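Local coordinates for protein galectin-1 (Bufo arenarum, PDB 1GAN) that binds beta-galactosides and probably a range of other complex carbohydrates as a homodimeric secreted lectin, and may regulate cell apoptosis and differentiation, at residues A[17-22]-A[87-92]; A[33-38]-A[119-124]; A[41-46]-A[109-114]; A[59-64]-A[105-110]. All blocks are in the same frame, centred on the assembly; numbering follows the deposited sequence.

Contact 1: residues A[17-22]-A[87-92]; sequences CVEIKG and MVCFEY
Ile20 and Val88 face each other as an antiparallel hydrogen-bonded pair and bind twice: Ile20 N donates to Val88 O at 2.8 Å, a nearly straight bond (168°), and Val88 N returns one to Ile20 O at 3.1 Å. Two residues along, Phe90 N reaches Val18 O at 3.0 Å. Between these pairs, where Glu19 and Cys89 bring the strands closer, CA-H groups supplement the N-H donors, as with Glu19 CA against Val88 O at 3.4 Å.

On the face bearing Glu19, Lys21, Met87 and Cys89, the thioether of Met87 touches both charged side chains. With CG anti to the backbone N (chi1 -177°), Met87 runs alongside Lys21 in the same direction, and its SD meets Lys21 CE at 3.2 Å, a tight approach made by the aliphatic arm and not the ammonium. Glu19 crosses Met87 at a slant, its OE1 3.9 Å from Met87 SD and roughly a right angle round the sulfur from Lys21 CE, while its CB and CG pack on Cys89 SG. A long salt bridge joins Glu19 to Lys21 within the strand.

The opposite face is apolar. Val18 CG1 rests 4.1 Å from Phe90 CB, and Ile20 CG1 approaches the ring edge of Phe90.

This face looks into the beta-sandwich, where Ile20 packs on Leu121 and Leu123 of the facing sheet. Within its own five-stranded sheet, strand 16-23 is bonded on its other side to strand 127-133, and strand 85-92 is followed by strand 96-101, whose Lys100 forms a salt bridge with Glu91.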
# COMPACT_ATOMS: atom_id res chain seq x y z
N CYS A 17 -2.58 -0.93 14.18
CA CYS A 17 -3.48 -0.12 13.40
C CYS A 17 -2.86 0.32 12.10
O CYS A 17 -1.65 0.24 11.93
CB CYS A 17 -3.94 1.08 14.20
SG CYS A 17 -2.60 2.07 14.61
N VAL A 18 -3.70 0.78 11.19
CA VAL A 18 -3.29 1.22 9.88
C VAL A 18 -3.98 2.56 9.66
O VAL A 18 -5.16 2.73 9.96
CB VAL A 18 -3.71 0.17 8.79
CG1 VAL A 18 -5.20 -0.10 8.85
CG2 VAL A 18 -3.32 0.64 7.40
N GLU A 19 -3.21 3.55 9.23
CA GLU A 19 -3.74 4.87 8.95
C GLU A 19 -3.73 5.10 7.45
O GLU A 19 -2.73 4.80 6.78
CB GLU A 19 -2.88 5.91 9.64
CG GLU A 19 -3.13 7.30 9.18
CD GLU A 19 -2.03 8.22 9.62
OE1 GLU A 19 -2.09 8.67 10.79
OE2 GLU A 19 -1.10 8.47 8.81
N ILE A 20 -4.83 5.60 6.92
CA ILE A 20 -4.95 5.89 5.49
C ILE A 20 -5.09 7.40 5.27
O ILE A 20 -5.86 8.09 5.96
CB ILE A 20 -6.24 5.27 4.86
CG1 ILE A 20 -6.30 3.75 5.09
CG2 ILE A 20 -6.32 5.58 3.37
CD1 ILE A 20 -5.18 3.01 4.45
N LYS A 21 -4.35 7.91 4.28
CA LYS A 21 -4.41 9.32 3.89
C LYS A 21 -4.82 9.31 2.43
O LYS A 21 -4.23 8.60 1.61
CB LYS A 21 -3.07 10.02 4.04
CG LYS A 21 -2.82 10.53 5.43
CD LYS A 21 -1.44 11.13 5.57
CE LYS A 21 -1.14 11.40 7.04
NZ LYS A 21 0.28 11.73 7.26
N GLY A 22 -5.87 10.05 2.12
CA GLY A 22 -6.33 10.11 0.75
C GLY A 22 -6.93 11.47 0.50
O GLY A 22 -6.91 12.34 1.37
N MET A 87 -8.01 11.60 6.56
CA MET A 87 -7.08 10.84 7.36
C MET A 87 -7.88 10.05 8.38
O MET A 87 -8.46 10.63 9.29
CB MET A 87 -6.07 11.73 8.05
CG MET A 87 -5.05 10.94 8.84
SD MET A 87 -3.52 11.86 9.14
CE MET A 87 -3.98 12.91 10.55
N VAL A 88 -7.93 8.74 8.17
CA VAL A 88 -8.65 7.80 9.03
C VAL A 88 -7.69 6.75 9.58
O VAL A 88 -6.80 6.28 8.86
CB VAL A 88 -9.69 6.97 8.26
CG1 VAL A 88 -10.71 6.43 9.22
CG2 VAL A 88 -10.33 7.76 7.14
N CYS A 89 -7.91 6.34 10.81
CA CYS A 89 -7.10 5.31 11.42
C CYS A 89 -8.05 4.21 11.84
O CYS A 89 -9.19 4.47 12.27
CB CYS A 89 -6.37 5.81 12.65
SG CYS A 89 -5.25 7.13 12.28
N PHE A 90 -7.58 2.98 11.69
CA PHE A 90 -8.34 1.82 12.07
C PHE A 90 -7.46 1.09 13.04
O PHE A 90 -6.31 0.76 12.72
CB PHE A 90 -8.65 0.95 10.85
CG PHE A 90 -9.47 1.65 9.83
CD1 PHE A 90 -8.86 2.43 8.85
CD2 PHE A 90 -10.85 1.56 9.85
CE1 PHE A 90 -9.62 3.11 7.91
CE2 PHE A 90 -11.62 2.23 8.91
CZ PHE A 90 -11.01 3.01 7.94
N GLU A 91 -7.97 0.86 14.24
CA GLU A 91 -7.21 0.16 15.25
C GLU A 91 -7.91 -1.18 15.44
O GLU A 91 -9.06 -1.23 15.84
CB GLU A 91 -7.23 0.97 16.54
CG GLU A 91 -6.22 0.57 17.56
CD GLU A 91 -6.53 1.20 18.91
OE1 GLU A 91 -6.66 2.45 18.99
OE2 GLU A 91 -6.68 0.43 19.89
N TYR A 92 -7.19 -2.25 15.14
CA TYR A 92 -7.72 -3.60 15.24
C TYR A 92 -7.56 -4.25 16.61
O TYR A 92 -6.44 -4.44 17.08
CB TYR A 92 -7.07 -4.48 14.16
CG TYR A 92 -7.53 -5.93 14.18
CD1 TYR A 92 -8.85 -6.25 14.48
CD2 TYR A 92 -6.65 -6.97 13.87
CE1 TYR A 92 -9.29 -7.55 14.48
CE2 TYR A 92 -7.09 -8.29 13.86
CZ TYR A 92 -8.41 -8.58 14.16
OH TYR A 92 -8.88 -9.88 14.13

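Contact 2: residues A[33-38]-A[119-124]; sequences VNLGED and PFLSLE
Asn34 and Ser122 join across two adjacent antiparallel strands by side chain as well as by backbone. With its CG anti to the carbonyl carbon (chi1 -55°), Asn34 holds its amide over the neighbouring strand, and ND2 donates to Ser122 OG at 3.1 Å. The bond is fairly straight (159°), and the hydroxyl oxygen lies in the amide plane. Ser122 meets it by holding OG between its own backbone N and carbonyl carbon. Glu124 also comes near: its chain bends at the second torsion and runs roughly perpendicular to that of Asn34, with OE2 2.9 Å from Asn34 ND2. Asn34 OD1 is hydrogen-bonded to His45, so both ends of the amide are engaged and its rotation is fixed.

Beneath, Asn34 N binds Ser122 O at 2.8 Å and Gly36 N binds Phe120 O at 2.9 Å, each with a return bond. These strands belong to the six-stranded sheet of the galectin beta-sandwich, the sheet that carries the sugar site; Asn34 thus acts as a second-shell residue behind the galactoside-binding His45.

On the inward face, Leu35 and Leu121 meet obliquely through their CD2 and CD1 methyls at 3.7 Å, whereas Val33 and Leu123 run alongside each other, Val33 CG2 to Leu123 CD2 at 3.9 Å. At Gly36 and Glu37 the backbone bends sharply away from the strand. The bend carries the backbone of Asp38 over one face of the Phe120 ring, toward its rim, and brings Gly36 O within 3.2 Å of Pro119 CD.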
# COMPACT_ATOMS: atom_id res chain seq x y z
N VAL A 33 -13.40 2.13 2.60
CA VAL A 33 -12.14 1.51 3.01
C VAL A 33 -12.63 0.14 3.44
O VAL A 33 -13.60 0.05 4.20
CB VAL A 33 -11.46 2.21 4.23
CG1 VAL A 33 -10.22 1.44 4.67
CG2 VAL A 33 -11.03 3.59 3.87
N ASN A 34 -12.01 -0.92 2.91
CA ASN A 34 -12.38 -2.30 3.25
C ASN A 34 -11.21 -3.03 3.91
O ASN A 34 -10.07 -2.97 3.46
CB ASN A 34 -12.79 -3.05 2.01
CG ASN A 34 -13.91 -2.37 1.24
OD1 ASN A 34 -15.02 -2.26 1.73
ND2 ASN A 34 -13.63 -1.97 -0.01
N LEU A 35 -11.49 -3.75 4.99
CA LEU A 35 -10.47 -4.51 5.70
C LEU A 35 -11.00 -5.93 5.76
O LEU A 35 -12.11 -6.13 6.21
CB LEU A 35 -10.27 -3.98 7.12
CG LEU A 35 -9.46 -2.71 7.38
CD1 LEU A 35 -9.48 -2.38 8.85
CD2 LEU A 35 -8.03 -2.92 6.97
N GLY A 36 -10.21 -6.92 5.35
CA GLY A 36 -10.68 -8.30 5.38
C GLY A 36 -9.70 -9.37 4.94
O GLY A 36 -8.49 -9.19 4.96
N GLU A 37 -10.23 -10.51 4.52
CA GLU A 37 -9.43 -11.64 4.07
C GLU A 37 -9.17 -11.62 2.58
O GLU A 37 -8.11 -12.03 2.13
CB GLU A 37 -10.15 -12.93 4.42
CG GLU A 37 -10.13 -13.20 5.91
CD GLU A 37 -11.11 -14.25 6.34
OE1 GLU A 37 -12.31 -13.91 6.44
OE2 GLU A 37 -10.68 -15.40 6.60
N ASP A 38 -10.16 -11.17 1.81
CA ASP A 38 -10.09 -11.13 0.35
C ASP A 38 -11.25 -10.29 -0.13
O ASP A 38 -12.09 -9.87 0.66
CB ASP A 38 -10.19 -12.56 -0.25
CG ASP A 38 -11.33 -13.40 0.35
OD1 ASP A 38 -12.49 -13.19 -0.05
OD2 ASP A 38 -11.06 -14.29 1.19
N PRO A 119 -5.24 -9.71 6.26
CA PRO A 119 -4.34 -9.68 5.11
C PRO A 119 -4.67 -8.70 4.00
O PRO A 119 -3.76 -8.27 3.30
CB PRO A 119 -4.44 -11.10 4.58
CG PRO A 119 -5.88 -11.44 4.83
CD PRO A 119 -6.13 -10.90 6.21
N PHE A 120 -5.92 -8.30 3.89
CA PHE A 120 -6.30 -7.44 2.79
C PHE A 120 -6.93 -6.10 3.14
O PHE A 120 -7.72 -5.99 4.09
CB PHE A 120 -7.23 -8.30 1.91
CG PHE A 120 -7.88 -7.59 0.74
CD1 PHE A 120 -9.09 -6.92 0.90
CD2 PHE A 120 -7.37 -7.74 -0.55
CE1 PHE A 120 -9.79 -6.44 -0.19
CE2 PHE A 120 -8.05 -7.26 -1.65
CZ PHE A 120 -9.26 -6.61 -1.48
N LEU A 121 -6.58 -5.09 2.36
CA LEU A 121 -7.14 -3.75 2.49
C LEU A 121 -7.39 -3.22 1.06
O LEU A 121 -6.61 -3.47 0.15
CB LEU A 121 -6.17 -2.79 3.24
CG LEU A 121 -6.59 -1.29 3.29
CD1 LEU A 121 -6.31 -0.68 4.64
CD2 LEU A 121 -5.93 -0.45 2.21
N SER A 122 -8.50 -2.52 0.87
CA SER A 122 -8.77 -1.91 -0.42
C SER A 122 -9.53 -0.62 -0.15
O SER A 122 -10.11 -0.43 0.94
CB SER A 122 -9.57 -2.83 -1.34
OG SER A 122 -10.87 -3.01 -0.85
N LEU A 123 -9.39 0.31 -1.09
CA LEU A 123 -10.03 1.62 -1.02
C LEU A 123 -10.86 1.72 -2.26
O LEU A 123 -10.54 1.09 -3.27
CB LEU A 123 -9.03 2.76 -1.05
CG LEU A 123 -7.82 2.81 -0.15
CD1 LEU A 123 -7.05 4.07 -0.45
CD2 LEU A 123 -8.24 2.82 1.29
N GLU A 124 -11.93 2.50 -2.17
CA GLU A 124 -12.84 2.76 -3.27
C GLU A 124 -13.24 4.25 -3.22
O GLU A 124 -13.52 4.78 -2.15
CB GLU A 124 -14.06 1.87 -3.15
CG GLU A 124 -13.84 0.52 -3.77
CD GLU A 124 -14.51 -0.60 -3.00
OE1 GLU A 124 -15.64 -0.40 -2.50
OE2 GLU A 124 -13.89 -1.69 -2.91

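Contact 3: residues A[41-46]-A[109-114]; sequences NFLLHF and FPVRKV. With GAL (beta-D-galactopyranose), chain C.
A classic beta bulge at Leu43 and Leu44, both opposite Leu35, marks where strand 41-49 of the sugar-binding sheet meets the edge strand of the other sheet. Leu44 sends CD1 over one face of the Phe109 ring, 3.9 Å from its centroid and 23° off the normal, a CH-pi contact. Pro110 CD lies over the opposite face, and Leu43 O sits near the ring plane at the edge, 3.6 Å from Phe109 CE2. Leu43, its CG anti to the backbone N (chi1 -162°), pushes CD1 tightly against the loop, 3.0 Å from Lys113 O and 3.7 Å from Lys113 CB.

No direct hydrogen bond joins the segments. One water takes that part: it donates to Leu43 O at 2.8 Å and to Pro110 O at 2.9 Å, and accepts from Arg112 N, tying the bulge carbonyl to the backbone of residues 110-112.

Past the bulge, His45 NE2 hydrogen-bonds to galactose O4 at 2.8 Å, near the imidazole plane. A histidine gripping the axial O4 is the hallmark of galactose recognition in the galectin carbohydrate-recognition domain.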
# COMPACT_ATOMS: atom_id res chain seq x y z
N ASN A 41 -14.72 -11.23 1.51
CA ASN A 41 -14.90 -11.35 2.93
C ASN A 41 -14.28 -10.14 3.61
O ASN A 41 -13.05 -10.03 3.65
CB ASN A 41 -14.24 -12.64 3.42
CG ASN A 41 -14.92 -13.87 2.86
OD1 ASN A 41 -15.89 -14.37 3.43
ND2 ASN A 41 -14.45 -14.35 1.71
N PHE A 42 -15.13 -9.24 4.11
CA PHE A 42 -14.66 -8.02 4.78
C PHE A 42 -15.04 -8.05 6.24
O PHE A 42 -16.19 -8.35 6.58
CB PHE A 42 -15.29 -6.76 4.14
CG PHE A 42 -14.95 -6.56 2.68
CD1 PHE A 42 -13.72 -6.94 2.17
CD2 PHE A 42 -15.85 -5.94 1.82
CE1 PHE A 42 -13.37 -6.68 0.83
CE2 PHE A 42 -15.52 -5.68 0.47
CZ PHE A 42 -14.27 -6.06 -0.01
N LEU A 43 -14.08 -7.78 7.12
CA LEU A 43 -14.33 -7.72 8.55
C LEU A 43 -14.99 -6.34 8.75
O LEU A 43 -15.97 -6.18 9.49
CB LEU A 43 -13.00 -7.80 9.31
CG LEU A 43 -13.03 -8.19 10.80
CD1 LEU A 43 -13.73 -9.52 10.93
CD2 LEU A 43 -11.64 -8.30 11.38
N LEU A 44 -14.49 -5.37 8.00
CA LEU A 44 -15.04 -4.03 8.05
C LEU A 44 -15.05 -3.37 6.69
O LEU A 44 -14.10 -3.45 5.94
CB LEU A 44 -14.27 -3.14 9.02
CG LEU A 44 -14.60 -1.65 8.94
CD1 LEU A 44 -16.09 -1.47 9.28
CD2 LEU A 44 -13.71 -0.86 9.90
N HIS A 45 -16.21 -2.82 6.34
CA HIS A 45 -16.40 -2.06 5.12
C HIS A 45 -16.89 -0.71 5.68
O HIS A 45 -17.95 -0.66 6.33
CB HIS A 45 -17.45 -2.73 4.24
CG HIS A 45 -18.07 -1.82 3.22
ND1 HIS A 45 -17.46 -1.51 2.03
CD2 HIS A 45 -19.29 -1.22 3.18
CE1 HIS A 45 -18.26 -0.76 1.30
NE2 HIS A 45 -19.38 -0.57 1.97
N PHE A 46 -16.03 0.31 5.59
CA PHE A 46 -16.30 1.67 6.05
C PHE A 46 -16.68 2.50 4.83
O PHE A 46 -15.83 2.83 3.99
CB PHE A 46 -15.06 2.22 6.73
CG PHE A 46 -15.15 3.67 7.09
CD1 PHE A 46 -14.75 4.65 6.17
CD2 PHE A 46 -15.61 4.06 8.35
CE1 PHE A 46 -14.79 6.00 6.50
CE2 PHE A 46 -15.66 5.41 8.68
CZ PHE A 46 -15.25 6.38 7.75
N PHE A 109 -16.59 -0.42 15.98
CA PHE A 109 -17.38 -1.34 15.19
C PHE A 109 -16.99 -2.73 15.69
O PHE A 109 -15.80 -2.98 15.90
CB PHE A 109 -17.04 -1.16 13.71
CG PHE A 109 -17.85 -2.01 12.79
CD1 PHE A 109 -19.17 -1.68 12.51
CD2 PHE A 109 -17.30 -3.16 12.23
CE1 PHE A 109 -19.95 -2.48 11.68
CE2 PHE A 109 -18.06 -3.96 11.40
CZ PHE A 109 -19.40 -3.62 11.13
N PRO A 110 -17.97 -3.62 15.95
CA PRO A 110 -17.71 -4.98 16.44
C PRO A 110 -16.90 -5.88 15.52
O PRO A 110 -17.03 -5.80 14.31
CB PRO A 110 -19.13 -5.57 16.61
CG PRO A 110 -19.91 -4.89 15.54
CD PRO A 110 -19.41 -3.44 15.67
N VAL A 111 -16.11 -6.78 16.09
CA VAL A 111 -15.32 -7.74 15.30
C VAL A 111 -16.17 -9.01 15.23
O VAL A 111 -16.37 -9.71 16.23
CB VAL A 111 -13.91 -8.00 15.92
CG1 VAL A 111 -13.27 -9.25 15.34
CG2 VAL A 111 -12.99 -6.82 15.64
N ARG A 112 -16.72 -9.28 14.05
CA ARG A 112 -17.61 -10.44 13.88
C ARG A 112 -16.91 -11.74 13.53
O ARG A 112 -17.53 -12.79 13.47
CB ARG A 112 -18.69 -10.11 12.85
CG ARG A 112 -19.10 -8.66 12.92
CD ARG A 112 -20.60 -8.42 12.92
NE ARG A 112 -21.01 -7.79 11.67
CZ ARG A 112 -21.80 -6.72 11.57
NH1 ARG A 112 -22.29 -6.14 12.65
NH2 ARG A 112 -22.08 -6.23 10.37
N LYS A 113 -15.60 -11.67 13.35
CA LYS A 113 -14.84 -12.84 13.02
C LYS A 113 -13.46 -12.50 13.50
O LYS A 113 -12.85 -11.57 12.97
CB LYS A 113 -14.86 -13.04 11.51
CG LYS A 113 -14.04 -14.19 10.98
CD LYS A 113 -14.68 -15.53 11.28
CE LYS A 113 -13.94 -16.65 10.59
NZ LYS A 113 -14.04 -17.90 11.39
N VAL A 114 -13.01 -13.17 14.56
CA VAL A 114 -11.69 -12.93 15.13
C VAL A 114 -10.69 -13.55 14.17
O VAL A 114 -10.71 -14.75 13.93
CB VAL A 114 -11.53 -13.62 16.51
CG1 VAL A 114 -10.55 -12.87 17.39
CG2 VAL A 114 -12.85 -13.71 17.21
C1 GAL C . -25.00 -1.51 -0.09
C2 GAL C . -23.98 -0.91 -1.07
C3 GAL C . -22.61 -1.58 -0.93
C4 GAL C . -22.16 -1.47 0.52
C5 GAL C . -23.23 -2.07 1.44
C6 GAL C . -22.88 -1.97 2.88
O2 GAL C . -24.45 -1.04 -2.41
O3 GAL C . -21.67 -0.91 -1.74
O4 GAL C . -21.94 -0.11 0.85
O5 GAL C . -24.49 -1.40 1.25
O6 GAL C . -23.85 -2.66 3.65
O HOH W 1 -16.45 -7.43 11.98

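Contact 4: residues A[59-64]-A[105-110]; sequences IVCNSK and DQFSFP. With GAL (beta-D-galactopyranose), chain C.
Cys61 turns its SG anti to the carbonyl carbon (chi1 -79°), and Phe107 holds CG between its backbone N and carbonyl carbon; together these settings bring the sulfur to the ring edge, with Cys61 SG 3.6 Å from Phe107 CZ and 4.7 Å from the ring centroid. This is an edge-on sulfur-aromatic contact. Ile59 adds its CG2 methyl, 4.2 Å from Phe107 CZ. Two residues along the strand, Phe109 meets Cys61 obliquely, Cys61 CB lying 3.7 Å from Phe109 CE1, and the ring also reaches the backbone, with Phe109 CZ 3.8 Å from Asn62 C.

The strands run roughly parallel in direction, 24° apart and 8.6 Å between axes. They belong to different sheets; no hydrogen bond joins them, and the contact is made mainly by side chains.

On the other side of strand 59-64, Asn62 faces the sugar. Its ND2 donates to galactose O6 at 2.8 Å, almost perfectly straight (176°), and also to Gly70 O, two bonds that fix the amide's rotation. Asn62 OD1 accepts Ser63 N at 2.7 Å from above the carbonyl plane, while Ser63 OG is bonded to Arg112.

Such a strand, apolar inward and sugar-binding outward, reflects the two-layered galectin beta-sandwich: part of its apolar interior, here Ile59, Cys61 and two phenylalanines, lies behind the strand that carries Asn62 of the galactose pocket.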
# COMPACT_ATOMS: atom_id res chain seq x y z
N ILE A 59 -22.30 7.74 7.34
CA ILE A 59 -21.30 6.70 7.34
C ILE A 59 -22.02 5.40 7.61
O ILE A 59 -22.81 5.29 8.54
CB ILE A 59 -20.23 6.91 8.42
CG1 ILE A 59 -19.38 8.13 8.07
CG2 ILE A 59 -19.35 5.67 8.55
CD1 ILE A 59 -18.38 8.50 9.13
N VAL A 60 -21.86 4.47 6.68
CA VAL A 60 -22.42 3.15 6.79
C VAL A 60 -21.23 2.18 6.93
O VAL A 60 -20.26 2.25 6.16
CB VAL A 60 -23.27 2.78 5.55
CG1 VAL A 60 -23.85 1.39 5.72
CG2 VAL A 60 -24.38 3.79 5.39
N CYS A 61 -21.30 1.35 7.95
CA CYS A 61 -20.30 0.36 8.26
C CYS A 61 -20.98 -1.00 8.21
O CYS A 61 -22.12 -1.16 8.66
CB CYS A 61 -19.76 0.57 9.68
SG CYS A 61 -18.54 1.89 9.81
N ASN A 62 -20.28 -1.99 7.67
CA ASN A 62 -20.83 -3.34 7.57
C ASN A 62 -19.70 -4.33 7.38
O ASN A 62 -18.52 -3.93 7.25
CB ASN A 62 -21.81 -3.41 6.38
CG ASN A 62 -22.84 -4.52 6.55
OD1 ASN A 62 -22.75 -5.30 7.48
ND2 ASN A 62 -23.80 -4.59 5.63
N SER A 63 -20.03 -5.61 7.44
CA SER A 63 -19.06 -6.64 7.21
C SER A 63 -19.58 -7.38 6.00
O SER A 63 -20.71 -7.15 5.57
CB SER A 63 -18.97 -7.57 8.41
OG SER A 63 -20.22 -8.12 8.73
N LYS A 64 -18.74 -8.18 5.38
CA LYS A 64 -19.16 -8.97 4.23
C LYS A 64 -18.61 -10.38 4.36
O LYS A 64 -17.45 -10.56 4.67
CB LYS A 64 -18.71 -8.35 2.92
CG LYS A 64 -19.52 -8.89 1.74
CD LYS A 64 -19.12 -8.23 0.40
CE LYS A 64 -17.67 -8.52 0.04
NZ LYS A 64 -17.39 -8.12 -1.37
N ASP A 105 -12.94 12.85 16.17
CA ASP A 105 -14.08 11.95 16.39
C ASP A 105 -13.68 10.49 16.33
O ASP A 105 -12.67 10.14 15.72
CB ASP A 105 -15.16 12.14 15.33
CG ASP A 105 -15.73 13.52 15.35
OD1 ASP A 105 -16.62 13.78 16.19
OD2 ASP A 105 -15.31 14.32 14.48
N GLN A 106 -14.48 9.63 16.94
CA GLN A 106 -14.17 8.22 16.90
C GLN A 106 -15.37 7.39 17.27
O GLN A 106 -16.27 7.86 17.98
CB GLN A 106 -13.02 7.87 17.85
CG GLN A 106 -13.48 7.18 19.13
CD GLN A 106 -12.35 6.95 20.09
OE1 GLN A 106 -11.34 7.62 20.02
NE2 GLN A 106 -12.50 5.96 20.97
N PHE A 107 -15.39 6.16 16.77
CA PHE A 107 -16.46 5.24 17.08
C PHE A 107 -15.88 3.86 16.97
O PHE A 107 -14.75 3.70 16.55
CB PHE A 107 -17.69 5.44 16.18
CG PHE A 107 -17.47 5.08 14.75
CD1 PHE A 107 -17.65 3.76 14.31
CD2 PHE A 107 -17.18 6.06 13.81
CE1 PHE A 107 -17.55 3.43 12.97
CE2 PHE A 107 -17.09 5.73 12.45
CZ PHE A 107 -17.28 4.41 12.04
N SER A 108 -16.62 2.86 17.39
CA SER A 108 -16.12 1.51 17.32
C SER A 108 -17.10 0.68 16.50
O SER A 108 -18.26 1.05 16.31
CB SER A 108 -15.99 0.96 18.73
OG SER A 108 -17.28 0.80 19.30
N PHE A 109 -16.59 -0.42 15.98
CA PHE A 109 -17.38 -1.34 15.19
C PHE A 109 -16.99 -2.73 15.69
O PHE A 109 -15.80 -2.98 15.90
CB PHE A 109 -17.04 -1.16 13.71
CG PHE A 109 -17.85 -2.01 12.79
CD1 PHE A 109 -19.17 -1.68 12.51
CD2 PHE A 109 -17.30 -3.16 12.23
CE1 PHE A 109 -19.95 -2.48 11.68
CE2 PHE A 109 -18.06 -3.96 11.40
CZ PHE A 109 -19.40 -3.62 11.13
N PRO A 110 -17.97 -3.62 15.95
CA PRO A 110 -17.71 -4.98 16.44
C PRO A 110 -16.90 -5.88 15.52
O PRO A 110 -17.03 -5.80 14.31
CB PRO A 110 -19.13 -5.57 16.61
CG PRO A 110 -19.91 -4.89 15.54
CD PRO A 110 -19.41 -3.44 15.67
C1 GAL C . -25.00 -1.51 -0.09
C2 GAL C . -23.98 -0.91 -1.07
C3 GAL C . -22.61 -1.58 -0.93
C4 GAL C . -22.16 -1.47 0.52
C5 GAL C . -23.23 -2.07 1.44
C6 GAL C . -22.88 -1.97 2.88
O2 GAL C . -24.45 -1.04 -2.41
O3 GAL C . -21.67 -0.91 -1.74
O4 GAL C . -21.94 -0.11 0.85
O5 GAL C . -24.49 -1.40 1.25
O6 GAL C . -23.85 -2.66 3.65

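Contacts 1 and 2 are pairings within the five- and six-stranded sheets respectively, whereas contacts 3 and 4 bridge the two sheets through the shared Phe109. Phe90 of contact 1 ties the core together: its CE1 meets Val33 CG1 of contact 2 at 3.7 Å, and its CD2 meets Leu44 CD2 of contact 3 at 3.7 Å. At the galactose site, Asn34 of contact 2 stands behind His45 of contact 3 (Asn34 OD1 to His45 ND1, 2.6 Å), whose strand pairs with that of Asn62 in contact 4 (His45 N to Asn62 O, 2.7 Å). His45 and Asn62 hold the same galactose with Arg49 and Glu72, while the side chain of Phe90 is about 13 Å from that sugar.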